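Local structure of 373aa long hypothetical citrate synthase (Sulfolobus tokodaii, 1VGP) at residues N152-Y155 with R161-E164; E233-Y238 with A289-E294; Y238-L243 with I297-P302; I315-L320 with D325-V330. The protein is a hypothetical protein of the citrate synthase family, a largely alpha-helical enzyme fold that assembles here as a dimer. All blocks are in the same frame, centred on the assembly; numbering follows the deposited sequence.

Contact 1: residues N152-Y155 with R161-E164; sequences NFLY and RPNE
Leu154 and Pro162 make the main side-chain contact between helix 149-158 and the loop that follows it. The closest approach is from Leu154 CB to Pro162 CG, at 3.6 Å. The leucine's first torsion (chi1 -64°) puts CG beside the backbone N and opposite the carbonyl carbon, and from there branch CD1 reaches the proline ring as well, 3.8 Å from Pro162 CB. The two side chains pass at a slant. The ring thus meets both the root and one branch of the leucine, while its CD lies 4.0 Å from the backbone N of Tyr155. Tyr155 has a different rotamer, CG anti to the backbone N (chi1 168°) and beside the carbonyl carbon, and its CD1 comes within 4.0 Å of Arg161 N, approaching obliquely. The guanidinium of Arg161 is held elsewhere, in a salt bridge from Arg161 NE to Glu151, which lies on helix 149-158 one turn before Tyr155. Beyond the proline, Asn163 takes the N-cap position of the next helix. Leu154 also touches Lys166 and Met170 of that helix, and Pro162 touches Ser167. The contact belongs to the short connection between helices 149-158 and 164-175 in the predominantly helical citrate synthase fold, with Pro162 packed back on the helix that precedes it.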
loop_
_atom_site.group_PDB
_atom_site.type_symbol
_atom_site.label_atom_id
_atom_site.label_comp_id
_atom_site.label_asym_id
_atom_site.label_seq_id
_atom_site.Cartn_x
_atom_site.Cartn_y
_atom_site.Cartn_z
ATOM N N ASN A 152 10.769 21.463 16.376
ATOM C CA ASN A 152 9.816 22.062 15.444
ATOM C C ASN A 152 8.492 21.302 15.433
ATOM O O ASN A 152 7.426 21.899 15.278
ATOM C CB ASN A 152 10.404 22.096 14.033
ATOM C CG ASN A 152 9.436 22.683 13.014
ATOM O OD1 ASN A 152 9.111 23.870 13.065
ATOM N ND2 ASN A 152 8.967 21.855 12.090
ATOM N N PHE A 153 8.566 19.984 15.599
ATOM C CA PHE A 153 7.357 19.179 15.700
ATOM C C PHE A 153 6.477 19.719 16.816
ATOM O O PHE A 153 5.312 20.027 16.596
ATOM C CB PHE A 153 7.703 17.704 15.973
ATOM C CG PHE A 153 6.658 16.725 15.487
ATOM C CD1 PHE A 153 5.315 17.073 15.444
ATOM C CD2 PHE A 153 7.022 15.443 15.092
ATOM C CE1 PHE A 153 4.350 16.158 15.016
ATOM C CE2 PHE A 153 6.059 14.526 14.663
ATOM C CZ PHE A 153 4.729 14.880 14.626
ATOM N N LEU A 154 7.035 19.846 18.013
ATOM C CA LEU A 154 6.260 20.320 19.155
ATOM C C LEU A 154 5.863 21.784 18.976
ATOM O O LEU A 154 4.764 22.201 19.369
ATOM C CB LEU A 154 7.069 20.151 20.441
ATOM C CG LEU A 154 7.409 18.714 20.830
ATOM C CD1 LEU A 154 7.949 18.690 22.258
ATOM C CD2 LEU A 154 6.169 17.834 20.700
ATOM N N TYR A 155 6.763 22.556 18.375
ATOM C CA TYR A 155 6.466 23.935 18.025
ATOM C C TYR A 155 5.172 24.055 17.222
ATOM O O TYR A 155 4.275 24.824 17.593
ATOM C CB TYR A 155 7.618 24.544 17.221
ATOM C CG TYR A 155 7.259 25.872 16.588
ATOM C CD1 TYR A 155 6.729 26.914 17.355
ATOM C CD2 TYR A 155 7.424 26.079 15.219
ATOM C CE1 TYR A 155 6.371 28.126 16.771
ATOM C CE2 TYR A 155 7.069 27.286 14.625
ATOM C CZ TYR A 155 6.545 28.305 15.403
ATOM O OH TYR A 155 6.194 29.495 14.813
ATOM N N ARG A 161 7.577 27.613 21.200
ATOM C CA ARG A 161 8.716 26.726 21.380
ATOM C C ARG A 161 8.514 25.923 22.656
ATOM O O ARG A 161 8.096 26.461 23.682
ATOM C CB ARG A 161 10.022 27.522 21.488
ATOM C CG ARG A 161 10.265 28.490 20.346
ATOM C CD ARG A 161 11.240 27.922 19.328
ATOM N NE ARG A 161 12.545 27.601 19.913
ATOM C CZ ARG A 161 13.642 28.341 19.758
ATOM N NH1 ARG A 161 13.577 29.510 19.128
ATOM N NH2 ARG A 161 14.808 27.906 20.218
ATOM N N PRO A 162 8.782 24.612 22.597
ATOM C CA PRO A 162 8.701 23.758 23.782
ATOM C C PRO A 162 9.928 23.918 24.673
ATOM O O PRO A 162 11.018 24.192 24.179
ATOM C CB PRO A 162 8.609 22.354 23.192
ATOM C CG PRO A 162 9.389 22.463 21.928
ATOM C CD PRO A 162 9.032 23.823 21.377
ATOM N N ASN A 163 9.745 23.745 25.982
ATOM C CA ASN A 163 10.881 23.703 26.894
ATOM C C ASN A 163 11.790 22.541 26.531
ATOM O O ASN A 163 11.382 21.619 25.831
ATOM C CB ASN A 163 10.414 23.586 28.346
ATOM C CG ASN A 163 9.847 22.214 28.673
ATOM O OD1 ASN A 163 8.682 22.070 28.969
ATOM N ND2 ASN A 163 10.707 21.193 28.637
ATOM N N GLU A 164 13.024 22.573 27.010
ATOM C CA GLU A 164 14.029 21.680 26.474
ATOM C C GLU A 164 13.874 20.215 26.862
ATOM O O GLU A 164 14.355 19.346 26.142
ATOM C CB GLU A 164 15.424 22.167 26.855
ATOM C CG GLU A 164 16.226 22.641 25.660
ATOM C CD GLU A 164 16.196 24.145 25.493
ATOM O OE1 GLU A 164 16.504 24.632 24.384
ATOM O OE2 GLU A 164 15.868 24.839 26.477
#

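Contact 2: residues E233-Y238 with A289-E294; sequences EKVNDY and AEKVEE
Val292 has CG1 anti to its own nitrogen (chi1 179°), which leaves CG2 beside the nitrogen and directed at Val235, where the two CG2 methyls come within 3.6 Å. Lys291 is bent at chi2 (-88°), and the fold in its chain wraps the aliphatic part around the other methyl of the same valine: Val235 CG1 lies 3.6 Å from Lys291 CB and 3.7 Å from Lys291 CD. One valine is therefore shared by two consecutive residues, crossing the lysine at nearly a right angle and the second valine at a slant. This is helix-to-helix packing in the predominantly helical fold of the citrate synthase family, joining the first turn of helix 235-244 to the middle of helix 281-300. The backbones come close here, with Val235 CA 6.4 Å from Val292 CA, so short valines suffice to bridge them. On the buried side, Ile229 of the preceding loop touches both valines, while Phe311 of helix 309-319 and Met225 of helix 221-228 pack against Val292. On the other flank, the Lys291 amino group turns away from Val235 toward Glu294 of its own helix, making a long salt bridge of 3.7 Å between Lys291 NZ and Glu294 OE2.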
loop_
_atom_site.group_PDB
_atom_site.type_symbol
_atom_site.label_atom_id
_atom_site.label_comp_id
_atom_site.label_asym_id
_atom_site.label_seq_id
_atom_site.Cartn_x
_atom_site.Cartn_y
_atom_site.Cartn_z
ATOM N N GLU A 233 -3.941 2.526 44.084
ATOM C CA GLU A 233 -4.211 1.685 45.245
ATOM C C GLU A 233 -5.064 0.559 44.704
ATOM O O GLU A 233 -5.272 -0.476 45.335
ATOM C CB GLU A 233 -4.999 2.492 46.284
ATOM C CG GLU A 233 -4.756 3.999 46.195
ATOM C CD GLU A 233 -3.323 4.399 46.567
ATOM O OE1 GLU A 233 -2.986 5.599 46.447
ATOM O OE2 GLU A 233 -2.541 3.512 46.977
ATOM N N LYS A 234 -5.505 0.791 43.477
ATOM C CA LYS A 234 -6.610 0.094 42.848
ATOM C C LYS A 234 -5.984 -0.892 41.865
ATOM O O LYS A 234 -6.643 -1.800 41.353
ATOM C CB LYS A 234 -7.456 1.124 42.108
ATOM C CG LYS A 234 -8.938 0.876 42.140
ATOM C CD LYS A 234 -9.702 2.167 42.378
ATOM C CE LYS A 234 -11.192 1.967 42.134
ATOM N NZ LYS A 234 -12.002 3.098 42.667
ATOM N N VAL A 235 -4.688 -0.697 41.628
ATOM C CA VAL A 235 -3.994 -1.297 40.501
ATOM C C VAL A 235 -3.839 -2.806 40.664
ATOM O O VAL A 235 -4.042 -3.567 39.715
ATOM C CB VAL A 235 -2.604 -0.610 40.294
ATOM C CG1 VAL A 235 -2.124 -0.016 41.597
ATOM C CG2 VAL A 235 -1.585 -1.604 39.747
ATOM N N ASN A 236 -3.501 -3.248 41.869
ATOM C CA ASN A 236 -3.306 -4.677 42.094
ATOM C C ASN A 236 -4.558 -5.543 41.934
ATOM O O ASN A 236 -4.449 -6.654 41.422
ATOM C CB ASN A 236 -2.674 -4.921 43.460
ATOM C CG ASN A 236 -1.172 -4.687 43.447
ATOM O OD1 ASN A 236 -0.618 -4.192 42.464
ATOM N ND2 ASN A 236 -0.507 -5.038 44.539
ATOM N N ASP A 237 -5.737 -5.074 42.354
ATOM C CA ASP A 237 -6.942 -5.878 42.128
ATOM C C ASP A 237 -7.244 -5.890 40.641
ATOM O O ASP A 237 -7.654 -6.911 40.090
ATOM C CB ASP A 237 -8.164 -5.321 42.865
ATOM C CG ASP A 237 -8.067 -5.463 44.379
ATOM O OD1 ASP A 237 -7.635 -6.528 44.869
ATOM O OD2 ASP A 237 -8.439 -4.490 45.082
ATOM N N TYR A 238 -7.042 -4.745 40.000
ATOM C CA TYR A 238 -7.315 -4.606 38.578
ATOM C C TYR A 238 -6.494 -5.628 37.787
ATOM O O TYR A 238 -7.045 -6.427 37.034
ATOM C CB TYR A 238 -6.982 -3.180 38.117
ATOM C CG TYR A 238 -7.189 -2.921 36.640
ATOM C CD1 TYR A 238 -8.374 -2.365 36.166
ATOM C CD2 TYR A 238 -6.193 -3.235 35.709
ATOM C CE1 TYR A 238 -8.568 -2.128 34.800
ATOM C CE2 TYR A 238 -6.377 -3.005 34.349
ATOM C CZ TYR A 238 -7.566 -2.454 33.899
ATOM O OH TYR A 238 -7.750 -2.241 32.544
ATOM N N ALA A 289 1.253 3.562 36.600
ATOM C CA ALA A 289 2.075 2.793 35.674
ATOM C C ALA A 289 3.234 2.078 36.380
ATOM O O ALA A 289 3.554 0.927 36.070
ATOM C CB ALA A 289 2.608 3.723 34.586
ATOM N N GLU A 290 3.865 2.753 37.331
ATOM C CA GLU A 290 4.929 2.116 38.088
ATOM C C GLU A 290 4.384 0.947 38.890
ATOM O O GLU A 290 4.948 -0.146 38.873
ATOM C CB GLU A 290 5.605 3.125 39.017
ATOM C CG GLU A 290 7.000 3.491 38.551
ATOM C CD GLU A 290 7.554 4.703 39.260
ATOM O OE1 GLU A 290 8.549 5.284 38.754
ATOM O OE2 GLU A 290 6.999 5.073 40.322
ATOM N N LYS A 291 3.274 1.181 39.577
ATOM C CA LYS A 291 2.584 0.123 40.297
ATOM C C LYS A 291 2.262 -1.074 39.403
ATOM O O LYS A 291 2.458 -2.229 39.798
ATOM C CB LYS A 291 1.299 0.677 40.906
ATOM C CG LYS A 291 1.457 1.134 42.332
ATOM C CD LYS A 291 1.218 -0.012 43.291
ATOM C CE LYS A 291 1.940 0.237 44.600
ATOM N NZ LYS A 291 3.344 0.711 44.357
ATOM N N VAL A 292 1.764 -0.799 38.203
ATOM C CA VAL A 292 1.478 -1.856 37.237
ATOM C C VAL A 292 2.767 -2.536 36.774
ATOM O O VAL A 292 2.809 -3.759 36.657
ATOM C CB VAL A 292 0.732 -1.294 36.005
ATOM C CG1 VAL A 292 0.471 -2.400 35.004
ATOM C CG2 VAL A 292 -0.569 -0.665 36.440
ATOM N N GLU A 293 3.811 -1.742 36.520
ATOM C CA GLU A 293 5.102 -2.285 36.112
ATOM C C GLU A 293 5.608 -3.254 37.172
ATOM O O GLU A 293 6.085 -4.355 36.872
ATOM C CB GLU A 293 6.125 -1.155 35.935
ATOM C CG GLU A 293 7.494 -1.636 35.452
ATOM C CD GLU A 293 8.574 -0.570 35.563
ATOM O OE1 GLU A 293 8.237 0.590 35.863
ATOM O OE2 GLU A 293 9.767 -0.892 35.346
ATOM N N GLU A 294 5.494 -2.826 38.424
ATOM C CA GLU A 294 5.981 -3.600 39.554
ATOM C C GLU A 294 5.302 -4.972 39.611
ATOM O O GLU A 294 5.970 -6.008 39.531
ATOM C CB GLU A 294 5.724 -2.810 40.830
ATOM C CG GLU A 294 6.341 -3.398 42.080
ATOM C CD GLU A 294 6.433 -2.378 43.205
ATOM O OE1 GLU A 294 6.805 -2.768 44.341
ATOM O OE2 GLU A 294 6.137 -1.186 42.951
#

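Contact 3: residues Y238-L243 with I297-P302; sequences YILNRL and IKYLGP
This is a helix-helix contact of the predominantly helical citrate synthase fold, in which the C-terminal part of helix 235-244 lies against the C-terminal part of helix 281-300. Leu240 and Leu243, three residues apart on the first helix, meet Tyr299 and Leu300 on the second. Leu240 places CD1 over one face of the Tyr299 ring, 4.0 Å from the centroid and 13° off the ring normal, so a methyl group sits almost squarely above the ring centre in a CH-pi contact. The leucine and the tyrosine run nearly perpendicular to each other. Leu243 is directed at the second helix and uses both of its branches. Its CD1 lies 4.0 Å from Tyr299 CB, at the base of the aromatic side chain, while its CD2 meets Leu300 CD1 at 3.6 Å. Both Leu243 and Leu300 carry CG opposite the carbonyl carbon (chi1 -66° and -85°); Leu300 CD1 meets both methyls of Leu243, and the two side chains pass at a slant. No hydrogen bond crosses the interface. The packing grades from Tyr299 at the solvent-facing side to the buried Leu300, which also touches Arg248 and Ile305 in loops. Further back along the same pair of helices, Ile239 reaches Val292, and both Ile239 and Leu240 rest on Ile295 of helix 281-300.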
loop_
_atom_site.group_PDB
_atom_site.type_symbol
_atom_site.label_atom_id
_atom_site.label_comp_id
_atom_site.label_asym_id
_atom_site.label_seq_id
_atom_site.Cartn_x
_atom_site.Cartn_y
_atom_site.Cartn_z
ATOM N N TYR A 238 -7.042 -4.745 40.000
ATOM C CA TYR A 238 -7.315 -4.606 38.578
ATOM C C TYR A 238 -6.494 -5.628 37.787
ATOM O O TYR A 238 -7.045 -6.427 37.034
ATOM C CB TYR A 238 -6.982 -3.180 38.117
ATOM C CG TYR A 238 -7.189 -2.921 36.640
ATOM C CD1 TYR A 238 -8.374 -2.365 36.166
ATOM C CD2 TYR A 238 -6.193 -3.235 35.709
ATOM C CE1 TYR A 238 -8.568 -2.128 34.800
ATOM C CE2 TYR A 238 -6.377 -3.005 34.349
ATOM C CZ TYR A 238 -7.566 -2.454 33.899
ATOM O OH TYR A 238 -7.750 -2.241 32.544
ATOM N N ILE A 239 -5.177 -5.605 37.979
ATOM C CA ILE A 239 -4.283 -6.437 37.193
ATOM C C ILE A 239 -4.471 -7.905 37.533
ATOM O O ILE A 239 -4.492 -8.766 36.646
ATOM C CB ILE A 239 -2.807 -6.038 37.419
ATOM C CG1 ILE A 239 -2.404 -4.974 36.396
ATOM C CG2 ILE A 239 -1.893 -7.242 37.261
ATOM C CD1 ILE A 239 -2.609 -3.580 36.882
ATOM N N LEU A 240 -4.609 -8.199 38.819
ATOM C CA LEU A 240 -4.773 -9.576 39.246
ATOM C C LEU A 240 -6.101 -10.113 38.751
ATOM O O LEU A 240 -6.222 -11.288 38.395
ATOM C CB LEU A 240 -4.679 -9.674 40.776
ATOM C CG LEU A 240 -3.394 -10.316 41.334
ATOM C CD1 LEU A 240 -2.250 -10.245 40.317
ATOM C CD2 LEU A 240 -3.005 -9.622 42.612
ATOM N N ASN A 241 -7.103 -9.248 38.692
ATOM C CA ASN A 241 -8.365 -9.652 38.104
ATOM C C ASN A 241 -8.183 -9.981 36.630
ATOM O O ASN A 241 -8.759 -10.940 36.114
ATOM C CB ASN A 241 -9.407 -8.553 38.251
ATOM C CG ASN A 241 -10.770 -9.002 37.761
ATOM O OD1 ASN A 241 -11.262 -8.532 36.735
ATOM N ND2 ASN A 241 -11.378 -9.945 38.487
ATOM N N ARG A 242 -7.378 -9.178 35.954
ATOM C CA ARG A 242 -7.165 -9.348 34.534
ATOM C C ARG A 242 -6.480 -10.694 34.277
ATOM O O ARG A 242 -6.858 -11.438 33.371
ATOM C CB ARG A 242 -6.302 -8.194 34.030
ATOM C CG ARG A 242 -6.496 -7.825 32.583
ATOM C CD ARG A 242 -6.773 -6.346 32.418
ATOM N NE ARG A 242 -7.810 -6.174 31.417
ATOM C CZ ARG A 242 -7.611 -6.351 30.120
ATOM N NH1 ARG A 242 -8.629 -6.613 29.307
ATOM N NH2 ARG A 242 -6.391 -6.244 29.632
ATOM N N LEU A 243 -5.483 -11.011 35.096
ATOM C CA LEU A 243 -4.664 -12.200 34.883
ATOM C C LEU A 243 -5.443 -13.477 35.157
ATOM O O LEU A 243 -5.221 -14.507 34.517
ATOM C CB LEU A 243 -3.425 -12.166 35.785
ATOM C CG LEU A 243 -2.421 -11.054 35.482
ATOM C CD1 LEU A 243 -1.375 -11.001 36.574
ATOM C CD2 LEU A 243 -1.785 -11.294 34.125
ATOM N N ILE A 297 5.733 -7.109 36.247
ATOM C CA ILE A 297 7.008 -7.823 36.184
ATOM C C ILE A 297 7.033 -9.024 37.145
ATOM O O ILE A 297 7.525 -10.099 36.797
ATOM C CB ILE A 297 8.192 -6.874 36.500
ATOM C CG1 ILE A 297 8.342 -5.843 35.374
ATOM C CG2 ILE A 297 9.472 -7.666 36.648
ATOM C CD1 ILE A 297 9.387 -4.783 35.655
ATOM N N LYS A 298 6.488 -8.831 38.344
ATOM C CA LYS A 298 6.442 -9.888 39.344
ATOM C C LYS A 298 5.761 -11.134 38.793
ATOM O O LYS A 298 6.362 -12.208 38.758
ATOM C CB LYS A 298 5.705 -9.398 40.589
ATOM C CG LYS A 298 5.661 -10.391 41.746
ATOM C CD LYS A 298 4.604 -9.966 42.764
ATOM C CE LYS A 298 4.467 -10.957 43.907
ATOM N NZ LYS A 298 4.861 -10.346 45.205
ATOM N N TYR A 299 4.514 -10.998 38.350
ATOM C CA TYR A 299 3.741 -12.153 37.895
ATOM C C TYR A 299 4.091 -12.651 36.498
ATOM O O TYR A 299 4.054 -13.853 36.234
ATOM C CB TYR A 299 2.242 -11.845 37.955
ATOM C CG TYR A 299 1.656 -12.057 39.329
ATOM C CD1 TYR A 299 0.985 -13.235 39.644
ATOM C CD2 TYR A 299 1.802 -11.095 40.324
ATOM C CE1 TYR A 299 0.475 -13.445 40.921
ATOM C CE2 TYR A 299 1.300 -11.293 41.597
ATOM C CZ TYR A 299 0.637 -12.466 41.889
ATOM O OH TYR A 299 0.121 -12.660 43.149
ATOM N N LEU A 300 4.437 -11.735 35.600
ATOM C CA LEU A 300 4.623 -12.085 34.194
ATOM C C LEU A 300 6.084 -12.254 33.825
ATOM O O LEU A 300 6.417 -12.960 32.869
ATOM C CB LEU A 300 3.993 -11.011 33.312
ATOM C CG LEU A 300 2.494 -11.153 33.043
ATOM C CD1 LEU A 300 1.767 -11.530 34.322
ATOM C CD2 LEU A 300 1.969 -9.835 32.492
ATOM N N GLY A 301 6.964 -11.598 34.580
ATOM C CA GLY A 301 8.380 -11.579 34.224
ATOM C C GLY A 301 8.975 -12.970 34.085
ATOM O O GLY A 301 9.684 -13.240 33.126
ATOM N N PRO A 302 8.713 -13.872 35.044
ATOM C CA PRO A 302 9.179 -15.257 34.961
ATOM C C PRO A 302 8.724 -16.040 33.729
ATOM O O PRO A 302 9.309 -17.073 33.410
ATOM C CB PRO A 302 8.674 -15.886 36.261
ATOM C CG PRO A 302 7.680 -14.929 36.808
ATOM C CD PRO A 302 8.128 -13.588 36.363
#

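Contact 4: residues I315-L320 with D325-V330; sequences IVFYSL and DFFPAV
The Phe327 ring has Phe317 CB over one face, 3.7 Å from the ring centroid and 25° off the normal, displaced toward the rim on the CE2 and CD2 side. This CH-pi interaction belongs to a buried contact between two consecutive helices of the citrate synthase fold, where the end of helix 309-319 and the start of helix 327-346 face each other across a short link. The two phenylalanine rings meet obliquely, their planes at 38° and their centroids 5.4 Å apart, and the two side chains run antiparallel past one another. The backbone puts Phe317 CB on the Phe327 ring; chi1 (-76°), with CG opposite the carbonyl carbon, then carries the Phe317 ring on toward Val330. On the way Phe317 CD2 reaches Phe327 CG at 3.9 Å. Phe327 also nears the next residue of the first helix, with Tyr318 N coming obliquely to CZ. Outside the pair, Tyr220 meets Phe327 edge-to-face, Thr173 of helix 164-175 touches Phe317, and Met170 of the same helix packs on Val330. The hydroxyl of Tyr318 bonds to Lys227. In the last turn of the first helix, Ser319 OG donates to Ile315 O at 2.7 Å from above the carbonyl plane, and that oxygen also accepts from Ser319 N. Val330, one turn past Phe327, contributes its CG1 methyl, 3.6 Å from Phe317 CE1.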
loop_
_atom_site.group_PDB
_atom_site.type_symbol
_atom_site.label_atom_id
_atom_site.label_comp_id
_atom_site.label_asym_id
_atom_site.label_seq_id
_atom_site.Cartn_x
_atom_site.Cartn_y
_atom_site.Cartn_z
ATOM N N ILE A 315 2.160 7.354 27.724
ATOM C CA ILE A 315 2.203 8.418 28.717
ATOM C C ILE A 315 2.914 9.623 28.114
ATOM O O ILE A 315 2.440 10.756 28.224
ATOM C CB ILE A 315 2.947 7.975 29.997
ATOM C CG1 ILE A 315 2.060 7.033 30.813
ATOM C CG2 ILE A 315 3.288 9.188 30.859
ATOM C CD1 ILE A 315 2.739 6.447 32.032
ATOM N N VAL A 316 4.052 9.367 27.473
ATOM C CA VAL A 316 4.870 10.428 26.906
ATOM C C VAL A 316 4.120 11.227 25.838
ATOM O O VAL A 316 3.994 12.450 25.942
ATOM C CB VAL A 316 6.161 9.849 26.288
ATOM C CG1 VAL A 316 6.844 10.896 25.398
ATOM C CG2 VAL A 316 7.095 9.385 27.404
ATOM N N PHE A 317 3.623 10.533 24.817
ATOM C CA PHE A 317 2.843 11.170 23.767
ATOM C C PHE A 317 1.745 12.044 24.382
ATOM O O PHE A 317 1.447 13.142 23.899
ATOM C CB PHE A 317 2.225 10.107 22.852
ATOM C CG PHE A 317 3.203 9.476 21.888
ATOM C CD1 PHE A 317 4.289 10.190 21.392
ATOM C CD2 PHE A 317 3.025 8.161 21.465
ATOM C CE1 PHE A 317 5.191 9.610 20.487
ATOM C CE2 PHE A 317 3.917 7.573 20.563
ATOM C CZ PHE A 317 5.001 8.297 20.074
ATOM N N TYR A 318 1.144 11.544 25.454
ATOM C CA TYR A 318 0.088 12.252 26.158
ATOM C C TYR A 318 0.668 13.520 26.785
ATOM O O TYR A 318 0.211 14.622 26.494
ATOM C CB TYR A 318 -0.498 11.331 27.228
ATOM C CG TYR A 318 -1.822 11.772 27.817
ATOM C CD1 TYR A 318 -1.933 12.047 29.182
ATOM C CD2 TYR A 318 -2.975 11.875 27.027
ATOM C CE1 TYR A 318 -3.146 12.408 29.752
ATOM C CE2 TYR A 318 -4.199 12.236 27.586
ATOM C CZ TYR A 318 -4.278 12.500 28.950
ATOM O OH TYR A 318 -5.472 12.856 29.542
ATOM N N SER A 319 1.691 13.366 27.620
ATOM C CA SER A 319 2.333 14.518 28.238
ATOM C C SER A 319 2.774 15.555 27.225
ATOM O O SER A 319 2.871 16.736 27.551
ATOM C CB SER A 319 3.549 14.089 29.046
ATOM O OG SER A 319 3.282 12.890 29.732
ATOM N N LEU A 320 3.066 15.121 26.005
ATOM C CA LEU A 320 3.650 16.018 25.019
ATOM C C LEU A 320 2.565 16.757 24.229
ATOM O O LEU A 320 2.864 17.549 23.333
ATOM C CB LEU A 320 4.558 15.227 24.070
ATOM C CG LEU A 320 5.913 14.836 24.659
ATOM C CD1 LEU A 320 6.723 14.046 23.650
ATOM C CD2 LEU A 320 6.670 16.089 25.059
ATOM N N ASP A 325 -5.400 9.355 19.378
ATOM C CA ASP A 325 -5.547 8.796 18.036
ATOM C C ASP A 325 -4.539 9.395 17.069
ATOM O O ASP A 325 -4.524 9.075 15.879
ATOM C CB ASP A 325 -6.981 8.969 17.514
ATOM C CG ASP A 325 -7.464 10.390 17.591
ATOM O OD1 ASP A 325 -8.696 10.591 17.505
ATOM O OD2 ASP A 325 -6.615 11.301 17.738
ATOM N N PHE A 326 -3.674 10.249 17.599
ATOM C CA PHE A 326 -2.539 10.763 16.843
ATOM C C PHE A 326 -1.276 9.956 17.109
ATOM O O PHE A 326 -0.282 10.107 16.407
ATOM C CB PHE A 326 -2.297 12.225 17.208
ATOM C CG PHE A 326 -3.059 13.189 16.355
ATOM C CD1 PHE A 326 -2.486 13.715 15.207
ATOM C CD2 PHE A 326 -4.359 13.563 16.692
ATOM C CE1 PHE A 326 -3.194 14.604 14.403
ATOM C CE2 PHE A 326 -5.074 14.452 15.892
ATOM C CZ PHE A 326 -4.491 14.974 14.744
ATOM N N PHE A 327 -1.318 9.107 18.130
ATOM C CA PHE A 327 -0.129 8.365 18.544
ATOM C C PHE A 327 0.479 7.552 17.391
ATOM O O PHE A 327 1.674 7.658 17.114
ATOM C CB PHE A 327 -0.456 7.438 19.727
ATOM C CG PHE A 327 -0.813 8.165 21.004
ATOM C CD1 PHE A 327 -1.231 7.454 22.125
ATOM C CD2 PHE A 327 -0.733 9.555 21.090
ATOM C CE1 PHE A 327 -1.560 8.116 23.307
ATOM C CE2 PHE A 327 -1.063 10.221 22.275
ATOM C CZ PHE A 327 -1.477 9.498 23.381
ATOM N N PRO A 328 -0.341 6.735 16.702
ATOM C CA PRO A 328 0.175 5.969 15.558
ATOM C C PRO A 328 0.830 6.829 14.486
ATOM O O PRO A 328 1.845 6.442 13.897
ATOM C CB PRO A 328 -1.060 5.236 15.020
ATOM C CG PRO A 328 -2.228 5.952 15.612
ATOM C CD PRO A 328 -1.760 6.424 16.955
ATOM N N ALA A 329 0.248 7.998 14.228
ATOM C CA ALA A 329 0.776 8.907 13.210
ATOM C C ALA A 329 2.129 9.533 13.591
ATOM O O ALA A 329 2.968 9.760 12.717
ATOM C CB ALA A 329 -0.248 9.995 12.921
ATOM N N VAL A 330 2.329 9.819 14.882
ATOM C CA VAL A 330 3.646 10.230 15.388
ATOM C C VAL A 330 4.654 9.074 15.295
ATOM O O VAL A 330 5.823 9.283 14.960
ATOM C CB VAL A 330 3.567 10.722 16.867
ATOM C CG1 VAL A 330 4.908 11.311 17.307
ATOM C CG2 VAL A 330 2.464 11.766 17.015
#

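Overall arrangement
Contacts 2 and 3 hold the same pair, helices 235-244 and 281-300, share Tyr238 and run into one another through Val292 and Ile239. Their centres lie about 27 Å from that of the chain. Contact 2 is buried and relies on two valines and the aliphatic part of a lysine where the backbones are close; contact 3, partly exposed, needs leucines and a tyrosine. Contact 4 is the most central, about 11 Å out, and its chemistry is mainly aromatic, with one valine. It joins contact 2 through Ile315 against Ala289 and contact 1 through Leu320 against Leu154. Contact 1, a partly buried loop packing on a helix, uses proline and leucine. No hydrogen bond crosses any of the four.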